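F420-dependent methylenetetrahydromethanopterin dehydrogenase (Methanopyrus kandleri, PDB 1QV9) catalyses the reversible, coenzyme F420-dependent reduction of methenyl-tetrahydromethanopterin to methylene-tetrahydromethanopterin, a step in methanogenesis from carbon dioxide. Local coordinates at residues A[261-266]-A[273-278]. Numbering follows the deposited sequence.
Sequences VLRTPH and LSKRKF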
ATOM      1  N   VAL A 261      -3.169 -16.107 -14.641  1.00 15.54           N
ATOM      2  CA  VAL A 261      -2.727 -15.027 -15.527  1.00 15.58           C
ATOM      3  C   VAL A 261      -2.661 -15.474 -17.006  1.00 17.11           C
ATOM      4  O   VAL A 261      -1.813 -16.296 -17.379  1.00 16.95           O
ATOM      5  CB  VAL A 261      -1.325 -14.489 -15.117  1.00 15.63           C
ATOM      6  CG1 VAL A 261      -0.957 -13.301 -16.063  1.00 17.42           C
ATOM      7  CG2 VAL A 261      -1.283 -14.044 -13.655  1.00 15.39           C
ATOM      8  N   LEU A 262      -3.520 -14.912 -17.859  1.00 15.20           N
ATOM      9  CA  LEU A 262      -3.503 -15.264 -19.263  1.00 15.82           C
ATOM     10  C   LEU A 262      -2.213 -14.801 -19.939  1.00 17.55           C
ATOM     11  O   LEU A 262      -1.786 -13.625 -19.784  1.00 16.75           O
ATOM     12  CB  LEU A 262      -4.690 -14.623 -19.992  1.00 14.81           C
ATOM     13  CG  LEU A 262      -4.779 -14.868 -21.497  1.00 16.43           C
ATOM     14  CD1 LEU A 262      -5.037 -16.378 -21.724  1.00 19.44           C
ATOM     15  CD2 LEU A 262      -5.963 -14.082 -22.071  1.00 17.99           C
ATOM     16  N   ARG A 263      -1.576 -15.712 -20.678  1.00 15.34           N
ATOM     17  CA  ARG A 263      -0.400 -15.362 -21.462  1.00 14.45           C
ATOM     18  C   ARG A 263      -0.625 -15.919 -22.868  1.00 18.44           C
ATOM     19  O   ARG A 263      -1.056 -17.074 -23.024  1.00 19.52           O
ATOM     20  CB  ARG A 263       0.880 -15.915 -20.862  1.00 16.15           C
ATOM     21  CG  ARG A 263       1.109 -15.493 -19.433  1.00 16.52           C
ATOM     22  CD  ARG A 263       2.439 -16.050 -18.844  1.00 16.96           C
ATOM     23  NE  ARG A 263       2.420 -15.749 -17.419  1.00 19.24           N
ATOM     24  CZ  ARG A 263       2.852 -14.622 -16.852  1.00 16.32           C
ATOM     25  NH1 ARG A 263       2.692 -14.468 -15.544  1.00 17.23           N
ATOM     26  NH2 ARG A 263       3.508 -13.710 -17.555  1.00 17.10           N
ATOM     27  N   THR A 264      -0.380 -15.103 -23.884  1.00 16.03           N
ATOM     28  CA  THR A 264      -0.598 -15.490 -25.279  1.00 15.77           C
ATOM     29  C   THR A 264       0.623 -15.142 -26.115  1.00 15.76           C
ATOM     30  O   THR A 264       0.602 -14.220 -26.932  1.00 17.51           O
ATOM     31  CB  THR A 264      -1.879 -14.817 -25.887  1.00 18.38           C
ATOM     32  OG1 THR A 264      -1.800 -13.370 -25.786  1.00 19.85           O
ATOM     33  CG2 THR A 264      -3.116 -15.318 -25.176  1.00 17.46           C
ATOM     34  N   PRO A 265       1.728 -15.888 -25.913  1.00 16.48           N
ATOM     35  CA  PRO A 265       2.974 -15.664 -26.645  1.00 16.00           C
ATOM     36  C   PRO A 265       2.938 -16.220 -28.050  1.00 21.43           C
ATOM     37  O   PRO A 265       2.130 -17.109 -28.360  1.00 20.22           O
ATOM     38  CB  PRO A 265       4.013 -16.396 -25.806  1.00 17.80           C
ATOM     39  CG  PRO A 265       3.202 -17.616 -25.348  1.00 17.83           C
ATOM     40  CD  PRO A 265       1.856 -17.018 -24.969  1.00 18.26           C
ATOM     41  N   HIS A 266       3.796 -15.669 -28.900  1.00 19.82           N
ATOM     42  CA  HIS A 266       3.932 -16.154 -30.272  1.00 21.14           C
ATOM     43  C   HIS A 266       4.947 -17.295 -30.352  1.00 22.66           C
ATOM     44  O   HIS A 266       5.969 -17.266 -29.681  1.00 24.21           O
ATOM     45  CB  HIS A 266       4.434 -15.026 -31.186  1.00 19.45           C
ATOM     46  CG  HIS A 266       3.442 -13.932 -31.381  1.00 18.68           C
ATOM     47  ND1 HIS A 266       3.506 -12.753 -30.667  1.00 19.45           N
ATOM     48  CD2 HIS A 266       2.361 -13.834 -32.184  1.00 18.81           C
ATOM     49  CE1 HIS A 266       2.505 -11.970 -31.030  1.00 17.01           C
ATOM     50  NE2 HIS A 266       1.794 -12.600 -31.950  1.00 22.47           N
ATOM     51  N   LEU A 273      -0.003 -18.765 -29.116  1.00 23.23           N
ATOM     52  CA  LEU A 273      -0.227 -19.834 -28.162  1.00 22.12           C
ATOM     53  C   LEU A 273      -1.000 -19.282 -26.972  1.00 25.88           C
ATOM     54  O   LEU A 273      -1.265 -18.079 -26.898  1.00 24.73           O
ATOM     55  CB  LEU A 273       1.115 -20.409 -27.698  1.00 23.79           C
ATOM     56  CG  LEU A 273       2.086 -20.814 -28.820  1.00 24.37           C
ATOM     57  CD1 LEU A 273       3.396 -21.319 -28.234  1.00 27.45           C
ATOM     58  CD2 LEU A 273       1.436 -21.885 -29.703  1.00 24.88           C
ATOM     59  N   SER A 274      -1.367 -20.151 -26.037  1.00 22.91           N
ATOM     60  CA  SER A 274      -2.104 -19.672 -24.882  1.00 23.52           C
ATOM     61  C   SER A 274      -1.886 -20.535 -23.654  1.00 24.89           C
ATOM     62  O   SER A 274      -1.659 -21.748 -23.757  1.00 24.20           O
ATOM     63  CB  SER A 274      -3.597 -19.591 -25.226  1.00 25.81           C
ATOM     64  OG  SER A 274      -4.345 -19.128 -24.127  1.00 34.10           O
ATOM     65  N   LYS A 275      -1.906 -19.904 -22.484  1.00 20.81           N
ATOM     66  CA  LYS A 275      -1.766 -20.621 -21.220  1.00 19.04           C
ATOM     67  C   LYS A 275      -2.347 -19.765 -20.106  1.00 21.65           C
ATOM     68  O   LYS A 275      -2.491 -18.548 -20.281  1.00 19.68           O
ATOM     69  CB  LYS A 275      -0.302 -20.904 -20.892  1.00 21.35           C
ATOM     70  CG  LYS A 275       0.601 -19.643 -20.837  1.00 21.27           C
ATOM     71  CD  LYS A 275       1.989 -19.999 -20.344  1.00 22.76           C
ATOM     72  CE  LYS A 275       2.076 -20.240 -18.838  1.00 21.35           C
ATOM     73  NZ  LYS A 275       3.468 -20.703 -18.427  1.00 19.76           N
ATOM     74  N   ARG A 276      -2.664 -20.399 -18.977  1.00 19.50           N
ATOM     75  CA  ARG A 276      -3.192 -19.717 -17.787  1.00 23.03           C
ATOM     76  C   ARG A 276      -2.374 -20.056 -16.542  1.00 26.14           C
ATOM     77  O   ARG A 276      -1.951 -19.176 -15.798  1.00 25.43           O
ATOM     78  CB  ARG A 276      -4.630 -20.137 -17.526  1.00 28.59           C
ATOM     79  CG  ARG A 276      -5.612 -19.596 -18.476  1.00 30.17           C
ATOM     80  CD  ARG A 276      -6.326 -18.459 -17.809  1.00 28.59           C
ATOM     81  NE  ARG A 276      -7.230 -17.819 -18.739  1.00 28.53           N
ATOM     82  CZ  ARG A 276      -7.669 -16.585 -18.574  1.00 24.05           C
ATOM     83  NH1 ARG A 276      -8.479 -16.057 -19.462  1.00 23.33           N
ATOM     84  NH2 ARG A 276      -7.282 -15.887 -17.513  1.00 21.72           N
ATOM     85  N   LYS A 277      -2.145 -21.340 -16.285  1.00 20.49           N
ATOM     86  CA  LYS A 277      -1.384 -21.710 -15.107  1.00 19.07           C
ATOM     87  C   LYS A 277       0.085 -21.391 -15.330  1.00 16.99           C
ATOM     88  O   LYS A 277       0.631 -21.580 -16.422  1.00 19.46           O
ATOM     89  CB  LYS A 277      -1.598 -23.188 -14.788  1.00 25.19           C
ATOM     90  CG  LYS A 277      -3.072 -23.505 -14.507  1.00 30.31           C
ATOM     91  CD  LYS A 277      -3.214 -24.917 -13.956  1.00 41.92           C
ATOM     92  CE  LYS A 277      -4.674 -25.286 -13.742  1.00 45.94           C
ATOM     93  NZ  LYS A 277      -5.306 -24.427 -12.703  1.00 46.28           N
ATOM     94  N   PHE A 278       0.748 -20.944 -14.274  1.00 18.16           N
ATOM     95  CA  PHE A 278       2.117 -20.506 -14.377  1.00 16.51           C
ATOM     96  C   PHE A 278       3.095 -21.546 -14.906  1.00 21.56           C
ATOM     97  O   PHE A 278       3.969 -21.236 -15.699  1.00 22.27           O
ATOM     98  CB  PHE A 278       2.594 -19.975 -13.013  1.00 19.82           C
ATOM     99  CG  PHE A 278       3.990 -19.435 -13.026  1.00 20.10           C
ATOM    100  CD1 PHE A 278       5.035 -20.185 -12.536  1.00 19.68           C
ATOM    101  CD2 PHE A 278       4.270 -18.168 -13.541  1.00 22.57           C
ATOM    102  CE1 PHE A 278       6.334 -19.699 -12.543  1.00 19.47           C
ATOM    103  CE2 PHE A 278       5.581 -17.675 -13.556  1.00 21.07           C
ATOM    104  CZ  PHE A 278       6.620 -18.444 -13.054  1.00 23.93           C
TER
HETATM  105  O   HOH W   1      -0.884 -17.957 -13.848  1.00 17.50           O
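Arg263 and Lys275 face each other as an antiparallel hydrogen-bonded pair, a single isolated bridge between two loop segments: Arg263 N reaches Lys275 O at 3.0 Å, nearly straight, and Lys275 N returns to Arg263 O. Further along, Leu273 N meets Pro265 O at 2.8 Å. The tight side is that of Arg263 and Lys275, where Arg263 CB lies 3.7 Å from Lys275 CG. From there Lys275 bends at chi3 (-76°), bringing NZ to Phe278 O, above the carbonyl plane. This side lies at a subunit interface: Arg263 runs on extended to a salt bridge with Glu136 of the second subunit and a bond to Phe131 O there, and Tyr198 of the third subunit meets the Phe278 ring edge-to-face. Leu262, Ser274 and Arg276, by contrast, make a partly exposed side. Here Leu262 CB sits over the centre of one face of the Arg276 guanidinium, 3.7 Å above its plane, while Arg276 NH2 bonds to Ala260 O and Glu193 O. With an alanine at Arg276, the cover over Leu262 CB would probably be lost and those two carbonyls left without this donor. Both segments belong to the C-terminal tail after helix 227-257; Val261 packs back on that helix, and Leu262 touches Arg155 of helix 153-169.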